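Wsv230 (Shrimp white spot syndrome virus, PDB 2GJ2) is a nonstructural viral protein with a ferredoxin fold that binds cadmium ions in the crystal and may use metal binding in its still uncertain role. Local coordinates at residues V48-K51 against T55-L58; E64-T69 against T73-P78. All coordinates share one frame; numbering follows the deposited sequence.

Contact 1. Residues V48-K51 against T55-L58; sequences VCLK and TFVL. With CD (cadmium ion), chain E; CD (cadmium ion), chain F.
Leu50 meets Phe56 where the third strand of the ferredoxin fold's four-stranded sheet, 45-50, runs out and the chain returns as the short strand 56-58. That strand pairs with 7-9 rather than with 45-50, so the Leu50 side chain bridges the gap, touching both the backbone and CB of Phe56. From Leu50 CB, which points toward 55-58, the side chain advances on the backbone of Phe56. CG comes within 4.1 Å of Phe56 CB. CD1 comes closest, 3.5 Å from both Phe56 N and Phe56 CB, while the other methyl, CD2, packs 3.7 Å from Phe56 CB. The two side chains cross at about a right angle, the leucine fork straddling the start of the phenylalanine. The Phe56 ring is carried off toward the core because its CG stands anti to the backbone N (chi1 178°); there it meets the rings of Phe13 and Phe30, with Met27 of helix 23-27 close by. Thr55 turns the other way and hydrogen-bonds through OG1 to Asp10. Strand alternation sends Cys49 to the face away from Phe56, where its SG, presumably as thiolate, bridges two cadmium ions, each 2.3 Å from Cys49 SG. The two cadmium atoms stand only 3.6 Å apart. Asp12 and Glu34 of this chain, and Glu34 and Cys49 of the second subunit, also take part in this metal cluster, which therefore lies at the dimer interface. Leu50 thus faces the apolar core with its side chain and the metal with its backbone: Leu50 N hydrogen-bonds OD1 of the ligand Asp12, placing this amide in the second shell. On the same residue, a water bound to one cadmium makes a weak hydrogen bond of 3.4 Å to Leu50 O.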
loop_
_atom_site.group_PDB
_atom_site.type_symbol
_atom_site.label_atom_id
_atom_site.label_comp_id
_atom_site.label_asym_id
_atom_site.label_seq_id
_atom_site.Cartn_x
_atom_site.Cartn_y
_atom_site.Cartn_z
ATOM N N VAL A 48 0.390 -4.317 -7.162
ATOM C CA VAL A 48 -0.301 -3.064 -7.372
ATOM C C VAL A 48 -1.310 -2.938 -6.223
ATOM O O VAL A 48 -2.161 -3.813 -6.041
ATOM C CB VAL A 48 -1.087 -3.056 -8.687
ATOM C CG1 VAL A 48 -1.615 -1.689 -8.914
ATOM C CG2 VAL A 48 -0.205 -3.508 -9.871
ATOM N N CYS A 49 -1.196 -1.859 -5.446
ATOM C CA CYS A 49 -2.085 -1.573 -4.307
ATOM C C CYS A 49 -3.230 -0.632 -4.703
ATOM O O CYS A 49 -3.010 0.434 -5.239
ATOM C CB CYS A 49 -1.270 -0.923 -3.160
ATOM S SG CYS A 49 -2.272 -0.394 -1.730
ATOM N N LEU A 50 -4.461 -1.016 -4.442
ATOM C CA LEU A 50 -5.576 -0.140 -4.767
ATOM C C LEU A 50 -5.896 0.758 -3.571
ATOM O O LEU A 50 -5.858 0.287 -2.434
ATOM C CB LEU A 50 -6.818 -0.962 -5.111
ATOM C CG LEU A 50 -6.935 -1.402 -6.563
ATOM C CD1 LEU A 50 -8.349 -1.881 -6.835
ATOM C CD2 LEU A 50 -6.599 -0.222 -7.472
ATOM N N LYS A 51 -6.214 2.031 -3.827
ATOM C CA LYS A 51 -6.568 2.976 -2.767
ATOM C C LYS A 51 -7.777 2.421 -2.033
ATOM O O LYS A 51 -8.629 1.784 -2.642
ATOM C CB LYS A 51 -6.946 4.346 -3.334
ATOM C CG LYS A 51 -5.839 5.083 -4.075
ATOM C CD LYS A 51 -6.266 6.527 -4.327
ATOM C CE LYS A 51 -5.470 7.218 -5.435
ATOM N NZ LYS A 51 -4.028 7.442 -5.138
ATOM N N THR A 55 -12.100 0.968 -6.884
ATOM C CA THR A 55 -12.292 -0.156 -7.778
ATOM C C THR A 55 -11.419 0.069 -9.020
ATOM O O THR A 55 -11.477 1.130 -9.645
ATOM C CB THR A 55 -13.787 -0.277 -8.194
ATOM O OG1 THR A 55 -14.509 -1.022 -7.205
ATOM C CG2 THR A 55 -13.922 -0.957 -9.535
ATOM N N PHE A 56 -10.590 -0.913 -9.357
ATOM C CA PHE A 56 -9.746 -0.799 -10.540
ATOM C C PHE A 56 -10.524 -1.355 -11.733
ATOM O O PHE A 56 -10.959 -2.510 -11.700
ATOM C CB PHE A 56 -8.464 -1.594 -10.368
ATOM C CG PHE A 56 -7.586 -1.564 -11.572
ATOM C CD1 PHE A 56 -6.786 -0.453 -11.831
ATOM C CD2 PHE A 56 -7.592 -2.633 -12.482
ATOM C CE1 PHE A 56 -5.999 -0.396 -12.984
ATOM C CE2 PHE A 56 -6.810 -2.594 -13.640
ATOM C CZ PHE A 56 -6.011 -1.472 -13.897
ATOM N N VAL A 57 -10.690 -0.535 -12.777
ATOM C CA VAL A 57 -11.456 -0.924 -13.971
ATOM C C VAL A 57 -10.772 -0.697 -15.315
ATOM O O VAL A 57 -10.356 0.417 -15.625
ATOM C CB VAL A 57 -12.806 -0.164 -14.050
ATOM C CG1 VAL A 57 -13.733 -0.600 -12.952
ATOM C CG2 VAL A 57 -12.557 1.321 -13.944
ATOM N N LEU A 58 -10.691 -1.766 -16.108
ATOM C CA LEU A 58 -10.114 -1.747 -17.458
ATOM C C LEU A 58 -11.282 -2.127 -18.363
ATOM O O LEU A 58 -11.712 -3.288 -18.388
ATOM C CB LEU A 58 -9.010 -2.801 -17.606
ATOM C CG LEU A 58 -7.651 -2.597 -16.936
ATOM C CD1 LEU A 58 -6.889 -3.911 -16.942
ATOM C CD2 LEU A 58 -6.860 -1.523 -17.658
HETATM CD CD CD E . -3.334 -2.312 -1.075
HETATM CD CD CD F . -0.760 0.010 -0.001
HETATM O O HOH W 1 -4.693 -1.332 0.303
HETATM O O HOH W 2 1.444 0.280 -0.128
#

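Contact 2. Residues E64-T69 against T73-P78; sequences ELRLLT and TLEIQP
Arg66 turns its CG anti to its own carbonyl carbon (chi1 -77°) and then runs extended from CG to NE, which carries the guanidinium from the flank of helix 62-69 to Leu74 and Glu75. Leu74, with CG anti to the backbone N, sends its side chain inward between helix and sheet. Helix and strand 75-78 belong to the closing half of the ferredoxin fold, a split beta-alpha-beta crossover in which strand 13-16 lies between 45-50 and 75-78. Along the arginine's path its methylene CG rests 3.7 Å from Leu74 CB. Farther out, NE donates to Leu74 O over 3.1 Å with a bent N-H...O angle of 142°; the donor lies in the carbonyl plane, although the oxygen is tilted out of the guanidinium plane. NH2 adds a weak bond of 3.3 Å to Leu74 O. The same NH2 forms a salt bridge of 3.2 Å with Glu75 OE2, itself a weak hydrogen bond, the carboxylate plane standing 57° from the guanidinium. Glu75 leaves the backbone away from the helix and comes back through a bend at chi2. Deeper in, Leu65 CD2 approaches Leu74 CD1 at 4.4 Å, and Leu15 and Tyr23 also pack against Leu74. NH1 of Arg66 has a further salt bridge to Glu63, so the guanidinium has two carboxylate partners, Glu75 and Glu63. The NE bond, with the weak NH2 bond to the same oxygen, probably limits its rotation, and the two carboxylates should favour its positive charge.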
loop_
_atom_site.group_PDB
_atom_site.type_symbol
_atom_site.label_atom_id
_atom_site.label_comp_id
_atom_site.label_asym_id
_atom_site.label_seq_id
_atom_site.Cartn_x
_atom_site.Cartn_y
_atom_site.Cartn_z
ATOM N N GLU A 64 -6.525 -4.694 -22.757
ATOM C CA GLU A 64 -6.284 -3.261 -22.743
ATOM C C GLU A 64 -4.994 -2.949 -21.987
ATOM O O GLU A 64 -4.241 -2.069 -22.387
ATOM C CB GLU A 64 -7.460 -2.533 -22.082
ATOM C CG GLU A 64 -7.376 -1.009 -22.156
ATOM C CD GLU A 64 -8.633 -0.322 -21.638
ATOM O OE1 GLU A 64 -9.631 -1.028 -21.379
ATOM O OE2 GLU A 64 -8.628 0.924 -21.499
ATOM N N LEU A 65 -4.736 -3.677 -20.901
ATOM C CA LEU A 65 -3.542 -3.443 -20.096
ATOM C C LEU A 65 -2.308 -4.002 -20.772
ATOM O O LEU A 65 -1.215 -3.471 -20.595
ATOM C CB LEU A 65 -3.717 -4.041 -18.699
ATOM C CG LEU A 65 -2.715 -3.643 -17.615
ATOM C CD1 LEU A 65 -2.527 -2.128 -17.588
ATOM C CD2 LEU A 65 -3.224 -4.160 -16.264
ATOM N N ARG A 66 -2.466 -5.073 -21.549
ATOM C CA ARG A 66 -1.332 -5.631 -22.298
ATOM C C ARG A 66 -0.879 -4.616 -23.387
ATOM O O ARG A 66 0.323 -4.469 -23.674
ATOM C CB ARG A 66 -1.732 -6.941 -22.978
ATOM C CG ARG A 66 -1.801 -8.136 -22.074
ATOM C CD ARG A 66 -2.678 -9.204 -22.684
ATOM N NE ARG A 66 -2.634 -10.423 -21.885
ATOM C CZ ARG A 66 -3.607 -11.328 -21.807
ATOM N NH1 ARG A 66 -4.734 -11.177 -22.486
ATOM N NH2 ARG A 66 -3.457 -12.380 -21.024
ATOM N N LEU A 67 -1.837 -3.926 -23.996
ATOM C CA LEU A 67 -1.475 -2.955 -25.009
ATOM C C LEU A 67 -0.758 -1.836 -24.286
ATOM O O LEU A 67 0.426 -1.594 -24.533
ATOM C CB LEU A 67 -2.708 -2.403 -25.735
ATOM C CG LEU A 67 -3.549 -3.438 -26.504
ATOM C CD1 LEU A 67 -4.902 -2.844 -26.868
ATOM C CD2 LEU A 67 -2.789 -3.915 -27.733
ATOM N N LEU A 68 -1.454 -1.190 -23.355
ATOM C CA LEU A 68 -0.863 -0.074 -22.634
ATOM C C LEU A 68 0.553 -0.361 -22.153
ATOM O O LEU A 68 1.430 0.509 -22.187
ATOM C CB LEU A 68 -1.779 0.336 -21.480
ATOM C CG LEU A 68 -3.058 1.066 -21.911
ATOM C CD1 LEU A 68 -3.998 1.282 -20.732
ATOM C CD2 LEU A 68 -2.664 2.413 -22.521
ATOM N N THR A 69 0.803 -1.598 -21.752
ATOM C CA THR A 69 2.124 -1.952 -21.258
ATOM C C THR A 69 3.091 -2.413 -22.341
ATOM O O THR A 69 4.307 -2.360 -22.165
ATOM C CB THR A 69 2.025 -3.043 -20.179
ATOM O OG1 THR A 69 3.324 -3.263 -19.621
ATOM C CG2 THR A 69 1.514 -4.344 -20.762
ATOM N N THR A 73 2.093 -10.803 -22.953
ATOM C CA THR A 73 2.158 -11.959 -22.054
ATOM C C THR A 73 1.640 -11.614 -20.657
ATOM O O THR A 73 1.427 -12.502 -19.846
ATOM C CB THR A 73 3.626 -12.483 -21.875
ATOM O OG1 THR A 73 4.393 -11.512 -21.164
ATOM C CG2 THR A 73 4.308 -12.735 -23.225
ATOM N N LEU A 74 1.448 -10.326 -20.388
ATOM C CA LEU A 74 0.988 -9.828 -19.085
ATOM C C LEU A 74 -0.191 -10.623 -18.533
ATOM O O LEU A 74 -1.109 -10.957 -19.260
ATOM C CB LEU A 74 0.600 -8.341 -19.216
ATOM C CG LEU A 74 0.026 -7.432 -18.097
ATOM C CD1 LEU A 74 -1.362 -7.902 -17.650
ATOM C CD2 LEU A 74 0.957 -7.436 -16.921
ATOM N N GLU A 75 -0.144 -10.940 -17.243
ATOM C CA GLU A 75 -1.235 -11.641 -16.577
ATOM C C GLU A 75 -1.550 -10.912 -15.283
ATOM O O GLU A 75 -0.687 -10.256 -14.697
ATOM C CB GLU A 75 -0.843 -13.077 -16.233
ATOM C CG GLU A 75 -0.629 -14.001 -17.407
ATOM C CD GLU A 75 -1.917 -14.487 -18.019
ATOM O OE1 GLU A 75 -2.878 -14.771 -17.267
ATOM O OE2 GLU A 75 -1.962 -14.611 -19.256
ATOM N N ILE A 76 -2.790 -10.997 -14.839
ATOM C CA ILE A 76 -3.134 -10.369 -13.582
ATOM C C ILE A 76 -3.725 -11.380 -12.616
ATOM O O ILE A 76 -4.485 -12.250 -12.997
ATOM C CB ILE A 76 -4.140 -9.208 -13.725
ATOM C CG1 ILE A 76 -4.402 -8.617 -12.345
ATOM C CG2 ILE A 76 -5.461 -9.702 -14.223
ATOM C CD1 ILE A 76 -5.424 -7.519 -12.325
ATOM N N GLN A 77 -3.360 -11.237 -11.352
ATOM C CA GLN A 77 -3.840 -12.109 -10.295
ATOM C C GLN A 77 -4.264 -11.230 -9.125
ATOM O O GLN A 77 -3.424 -10.663 -8.437
ATOM C CB GLN A 77 -2.717 -13.067 -9.853
ATOM C CG GLN A 77 -3.088 -14.019 -8.736
ATOM C CD GLN A 77 -4.242 -14.938 -9.103
ATOM O OE1 GLN A 77 -4.072 -15.915 -9.833
ATOM N NE2 GLN A 77 -5.430 -14.624 -8.594
ATOM N N PRO A 78 -5.582 -11.069 -8.920
ATOM C CA PRO A 78 -6.110 -10.254 -7.815
ATOM C C PRO A 78 -5.765 -10.906 -6.480
ATOM O O PRO A 78 -5.866 -12.119 -6.344
ATOM C CB PRO A 78 -7.616 -10.275 -8.045
ATOM C CG PRO A 78 -7.738 -10.463 -9.511
ATOM C CD PRO A 78 -6.665 -11.481 -9.831
#

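Overall arrangement
The two contacts follow in series along the chain, contact 1 closing before contact 2 opens. Their centres are about 13 Å apart, on opposite sides of the chain's centre. They join where strand 56-58 leads into helix 62-69: Leu58 CD1 packs 3.6 Å from Leu65 CB. Shared core residues link them further, since Met27 touches Val48 and Phe56 of contact 1 and Leu65 of contact 2, and Phe13 meets both Phe56 and Ile76. Both reach the four-stranded sheet, but only contact 1 holds a cadmium ligand and reaches the second subunit through the metal cluster; contact 2 touches no other chain of the assembly.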